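Local coordinates for protein CurM Sulfotransferase (Moorea producta, PDB 4GBM) that probably transfers a sulfonate group from the donor PAPS to a polyketide intermediate of curacin biosynthesis, and binds the spent cofactor PAP, at residues S56-P68 and I128-Y140. The protein carries 2 engineered substitutions. Residues are numbered along the deposited sequence; the frame is centred on the assembly and turned at random.
With ZN (zinc ion), chain F.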
loop_
_atom_site.group_PDB
_atom_site.type_symbol
_atom_site.label_atom_id
_atom_site.label_comp_id
_atom_site.label_asym_id
_atom_site.label_seq_id
_atom_site.Cartn_x
_atom_site.Cartn_y
_atom_site.Cartn_z
ATOM N N SER A 56 7.947 -0.775 16.889
ATOM C CA SER A 56 9.405 -0.887 16.968
ATOM C C SER A 56 10.005 -2.061 16.189
ATOM O O SER A 56 11.207 -2.056 15.899
ATOM C CB SER A 56 9.869 -0.930 18.429
ATOM O OG SER A 56 9.501 -2.141 19.061
ATOM N N SER A 57 9.184 -3.059 15.862
ATOM C CA SER A 57 9.649 -4.250 15.136
ATOM C C SER A 57 9.517 -4.113 13.626
ATOM O O SER A 57 9.955 -4.994 12.880
ATOM C CB SER A 57 8.869 -5.495 15.578
ATOM O OG SER A 57 9.075 -5.784 16.952
ATOM N N LEU A 58 8.899 -3.020 13.190
ATOM C CA LEU A 58 8.532 -2.847 11.783
ATOM C C LEU A 58 9.153 -1.587 11.207
ATOM O O LEU A 58 9.479 -0.648 11.939
ATOM C CB LEU A 58 7.002 -2.797 11.635
ATOM C CG LEU A 58 6.179 -3.963 12.213
ATOM C CD1 LEU A 58 4.693 -3.719 11.986
ATOM C CD2 LEU A 58 6.599 -5.311 11.623
ATOM N N PHE A 59 9.343 -1.579 9.890
ATOM C CA PHE A 59 9.738 -0.371 9.184
ATOM C C PHE A 59 8.792 -0.220 8.012
ATOM O O PHE A 59 8.747 -1.084 7.148
ATOM C CB PHE A 59 11.184 -0.453 8.689
ATOM C CG PHE A 59 11.648 0.801 8.017
ATOM C CD1 PHE A 59 11.552 0.943 6.636
ATOM C CD2 PHE A 59 12.153 1.860 8.768
ATOM C CE1 PHE A 59 11.966 2.114 6.010
ATOM C CE2 PHE A 59 12.574 3.037 8.146
ATOM C CZ PHE A 59 12.480 3.162 6.765
ATOM N N SER A 60 8.020 0.865 8.002
ATOM C CA SER A 60 6.877 0.978 7.095
ATOM C C SER A 60 6.871 2.344 6.390
ATOM O O SER A 60 6.238 3.295 6.872
ATOM C CB SER A 60 5.587 0.747 7.894
ATOM O OG SER A 60 4.453 0.673 7.061
ATOM N N PRO A 61 7.594 2.450 5.260
ATOM C CA PRO A 61 7.797 3.729 4.581
ATOM C C PRO A 61 6.733 4.049 3.526
ATOM O O PRO A 61 5.942 3.173 3.170
ATOM C CB PRO A 61 9.145 3.518 3.880
ATOM C CG PRO A 61 9.123 2.070 3.499
ATOM C CD PRO A 61 8.425 1.380 4.666
ATOM N N PRO A 62 6.730 5.296 3.005
ATOM C CA PRO A 62 5.982 5.577 1.778
ATOM C C PRO A 62 6.508 4.694 0.646
ATOM O O PRO A 62 7.611 4.135 0.760
ATOM C CB PRO A 62 6.310 7.051 1.480
ATOM C CG PRO A 62 6.875 7.605 2.750
ATOM C CD PRO A 62 7.533 6.452 3.445
ATOM N N GLU A 63 5.724 4.580 -0.424
ATOM C CA GLU A 63 6.014 3.683 -1.545
ATOM C C GLU A 63 7.462 3.740 -2.032
ATOM O O GLU A 63 7.983 4.804 -2.370
ATOM C CB GLU A 63 5.061 3.970 -2.714
ATOM C CG GLU A 63 3.650 3.384 -2.561
ATOM C CD GLU A 63 2.682 4.205 -1.701
ATOM O OE1 GLU A 63 3.039 5.286 -1.170
ATOM O OE2 GLU A 63 1.534 3.739 -1.562
ATOM N N LEU A 64 8.093 2.570 -2.089
ATOM C CA LEU A 64 9.490 2.461 -2.520
ATOM C C LEU A 64 9.628 2.370 -4.036
ATOM O O LEU A 64 10.694 2.681 -4.579
ATOM C CB LEU A 64 10.149 1.242 -1.868
ATOM C CG LEU A 64 10.232 1.250 -0.339
ATOM C CD1 LEU A 64 10.668 -0.115 0.172
ATOM C CD2 LEU A 64 11.155 2.352 0.161
ATOM N N HIS A 65 8.568 1.931 -4.718
ATOM C CA HIS A 65 8.583 1.767 -6.183
ATOM C C HIS A 65 9.753 0.900 -6.688
ATOM O O HIS A 65 10.365 1.200 -7.718
ATOM C CB HIS A 65 8.564 3.134 -6.900
ATOM C CG HIS A 65 7.531 4.086 -6.371
ATOM N ND1 HIS A 65 6.190 3.953 -6.645
ATOM C CD2 HIS A 65 7.647 5.182 -5.585
ATOM C CE1 HIS A 65 5.521 4.931 -6.062
ATOM N NE2 HIS A 65 6.381 5.684 -5.402
ATOM N N LEU A 66 10.031 -0.183 -5.968
ATOM C CA LEU A 66 11.091 -1.119 -6.348
ATOM C C LEU A 66 10.526 -2.354 -7.051
ATOM O O LEU A 66 10.989 -2.723 -8.135
ATOM C CB LEU A 66 11.893 -1.543 -5.115
ATOM C CG LEU A 66 12.752 -0.479 -4.417
ATOM C CD1 LEU A 66 13.286 -1.033 -3.112
ATOM C CD2 LEU A 66 13.898 -0.016 -5.310
ATOM N N LEU A 67 9.505 -2.960 -6.441
ATOM C CA LEU A 67 8.964 -4.247 -6.895
ATOM C C LEU A 67 8.636 -4.361 -8.398
ATOM O O LEU A 67 8.849 -5.427 -8.977
ATOM C CB LEU A 67 7.758 -4.669 -6.042
ATOM C CG LEU A 67 7.330 -6.139 -6.123
ATOM C CD1 LEU A 67 8.438 -7.080 -5.630
ATOM C CD2 LEU A 67 6.052 -6.336 -5.328
ATOM N N PRO A 68 8.132 -3.281 -9.040
ATOM C CA PRO A 68 7.818 -3.414 -10.470
ATOM C C PRO A 68 9.026 -3.517 -11.421
ATOM O O PRO A 68 8.837 -3.809 -12.605
ATOM C CB PRO A 68 7.034 -2.129 -10.779
ATOM C CG PRO A 68 6.547 -1.641 -9.457
ATOM C CD PRO A 68 7.648 -1.995 -8.506
ATOM N N ILE A 128 17.770 -1.792 8.089
ATOM C CA ILE A 128 16.664 -1.710 9.060
ATOM C C ILE A 128 16.686 -2.827 10.113
ATOM O O ILE A 128 15.994 -2.735 11.130
ATOM C CB ILE A 128 15.277 -1.671 8.371
ATOM C CG1 ILE A 128 14.936 -3.031 7.748
ATOM C CG2 ILE A 128 15.212 -0.537 7.339
ATOM C CD1 ILE A 128 13.498 -3.162 7.270
ATOM N N ALA A 129 17.465 -3.876 9.858
ATOM C CA ALA A 129 17.561 -5.032 10.753
ATOM C C ALA A 129 17.747 -4.592 12.215
ATOM O O ALA A 129 18.520 -3.665 12.481
ATOM C CB ALA A 129 18.710 -5.936 10.320
ATOM N N PRO A 130 17.055 -5.260 13.167
ATOM C CA PRO A 130 16.219 -6.463 13.061
ATOM C C PRO A 130 14.750 -6.214 12.685
ATOM O O PRO A 130 13.954 -7.154 12.675
ATOM C CB PRO A 130 16.300 -7.052 14.475
ATOM C CG PRO A 130 16.421 -5.864 15.347
ATOM C CD PRO A 130 17.227 -4.847 14.576
ATOM N N ARG A 131 14.402 -4.968 12.378
ATOM C CA ARG A 131 13.040 -4.630 11.946
ATOM C C ARG A 131 12.664 -5.340 10.645
ATOM O O ARG A 131 13.533 -5.636 9.819
ATOM C CB ARG A 131 12.886 -3.117 11.773
ATOM C CG ARG A 131 12.985 -2.324 13.073
ATOM C CD ARG A 131 13.021 -0.824 12.812
ATOM N NE ARG A 131 14.313 -0.405 12.265
ATOM C CZ ARG A 131 14.634 0.852 11.964
ATOM N NH1 ARG A 131 13.756 1.833 12.141
ATOM N NH2 ARG A 131 15.838 1.126 11.476
ATOM N N LEU A 132 11.370 -5.615 10.484
ATOM C CA LEU A 132 10.815 -6.184 9.255
ATOM C C LEU A 132 10.213 -5.096 8.375
ATOM O O LEU A 132 9.448 -4.258 8.847
ATOM C CB LEU A 132 9.707 -7.203 9.562
ATOM C CG LEU A 132 10.003 -8.552 10.227
ATOM C CD1 LEU A 132 8.686 -9.312 10.346
ATOM C CD2 LEU A 132 11.025 -9.384 9.453
ATOM N N LEU A 133 10.537 -5.137 7.085
ATOM C CA LEU A 133 9.983 -4.193 6.123
ATOM C C LEU A 133 8.512 -4.472 5.836
ATOM O O LEU A 133 8.120 -5.619 5.624
ATOM C CB LEU A 133 10.782 -4.251 4.820
ATOM C CG LEU A 133 10.353 -3.319 3.689
ATOM C CD1 LEU A 133 10.549 -1.864 4.081
ATOM C CD2 LEU A 133 11.163 -3.634 2.442
ATOM N N VAL A 134 7.715 -3.409 5.876
ATOM C CA VAL A 134 6.333 -3.413 5.405
ATOM C C VAL A 134 6.319 -2.661 4.095
ATOM O O VAL A 134 6.640 -1.469 4.042
ATOM C CB VAL A 134 5.386 -2.716 6.400
ATOM C CG1 VAL A 134 3.968 -2.701 5.846
ATOM C CG2 VAL A 134 5.437 -3.396 7.765
ATOM N N ASP A 135 5.959 -3.372 3.033
ATOM C CA ASP A 135 5.981 -2.835 1.680
ATOM C C ASP A 135 4.540 -2.696 1.173
ATOM O O ASP A 135 3.879 -3.686 0.862
ATOM C CB ASP A 135 6.822 -3.749 0.777
ATOM C CG ASP A 135 7.073 -3.153 -0.592
ATOM O OD1 ASP A 135 8.046 -3.585 -1.251
ATOM O OD2 ASP A 135 6.309 -2.261 -1.010
ATOM N N LYS A 136 4.066 -1.449 1.097
ATOM C CA LYS A 136 2.695 -1.130 0.679
ATOM C C LYS A 136 2.657 -0.326 -0.620
ATOM O O LYS A 136 3.340 0.694 -0.742
ATOM C CB LYS A 136 1.987 -0.313 1.776
ATOM C CG LYS A 136 0.487 -0.009 1.506
ATOM C CD LYS A 136 0.237 1.252 0.622
ATOM C CE LYS A 136 0.361 2.551 1.422
ATOM N NZ LYS A 136 -0.165 3.690 0.598
ATOM N N SER A 137 1.838 -0.778 -1.569
ATOM C CA SER A 137 1.464 0.038 -2.732
ATOM C C SER A 137 0.191 -0.510 -3.365
ATOM O O SER A 137 0.125 -1.697 -3.667
ATOM C CB SER A 137 2.566 0.078 -3.798
ATOM O OG SER A 137 2.122 0.811 -4.932
ATOM N N PRO A 138 -0.815 0.352 -3.599
ATOM C CA PRO A 138 -2.015 -0.147 -4.276
ATOM C C PRO A 138 -1.754 -0.562 -5.724
ATOM O O PRO A 138 -2.533 -1.334 -6.301
ATOM C CB PRO A 138 -2.975 1.047 -4.223
ATOM C CG PRO A 138 -2.525 1.847 -3.083
ATOM C CD PRO A 138 -1.013 1.710 -3.066
ATOM N N THR A 139 -0.658 -0.087 -6.305
ATOM C CA THR A 139 -0.378 -0.381 -7.707
ATOM C C THR A 139 0.039 -1.841 -7.950
ATOM O O THR A 139 -0.092 -2.339 -9.079
ATOM C CB THR A 139 0.661 0.586 -8.310
ATOM O OG1 THR A 139 1.922 0.385 -7.678
ATOM C CG2 THR A 139 0.224 2.026 -8.124
ATOM N N TYR A 140 0.524 -2.530 -6.908
ATOM C CA TYR A 140 0.964 -3.933 -7.062
ATOM C C TYR A 140 -0.170 -4.818 -7.574
ATOM O O TYR A 140 0.046 -5.686 -8.418
ATOM C CB TYR A 140 1.491 -4.524 -5.749
ATOM C CG TYR A 140 2.694 -3.829 -5.152
ATOM C CD1 TYR A 140 3.573 -3.079 -5.944
ATOM C CD2 TYR A 140 2.969 -3.947 -3.787
ATOM C CE1 TYR A 140 4.688 -2.449 -5.372
ATOM C CE2 TYR A 140 4.068 -3.315 -3.212
ATOM C CZ TYR A 140 4.924 -2.573 -4.016
ATOM O OH TYR A 140 6.008 -1.947 -3.447
HETATM ZN ZN ZN F . 5.185 2.623 -7.970
HETATM O O HOH W 1 3.689 2.869 1.295
HETATM O O HOH W 2 5.985 0.551 2.255
HETATM O O HOH W 3 2.306 5.421 2.094
HETATM O O HOH W 4 6.898 0.438 -0.587
HETATM O O HOH W 5 5.913 0.915 -4.046
HETATM O O HOH W 6 8.548 -1.628 -3.986
HETATM O O HOH W 7 3.297 3.559 -8.354
#
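Leu58 and Phe59 pair in parallel with Leu132 and Leu133, setting strand 58-59 at the edge of the five-stranded parallel sheet of the P-loop sulfotransferase fold, beside strand 132-136. Three backbone hydrogen bonds join them: Leu132 N to Ser57 O, Phe59 N to Leu132 O and Val134 N to Phe59 O. Beyond the ladder the chains diverge, and one water bridges Pro61 O and Val134 O while accepting from Lys136 N.

Phe59 lays one ring face against Ile128 CG2, 4.0 Å from the centroid, its CG turned away from the backbone N (chi1 -177°), and meets Leu133 CD1 at its edge in plane. Arg131 NH1 also reaches the rim, the guanidinium nearly perpendicular to the ring and fixed by NE bonding to Ile128 O.

Farther on, Glu63 folds back at chi2 (82°), and its OE2 takes Lys136 NZ in a 2.7 Å salt bridge on the syn side, tilted 28° out of the carboxylate plane. The side-chain hydroxyls of Ser45 and Thr46 also hydrogen-bond to NZ. A glutamine in place of Glu63 would probably leave the buried ammonium without this countercharge. The same loop gives a zinc ion one ligand, His65 ND1; a water and two atoms from outside the two segments complete it.

Leu67 CD2 sits over the centre of the Tyr140 ring, whose opposite face carries Ser137 CB; Tyr140 OH donates a very short 2.5 Å bond to Asp135 OD2.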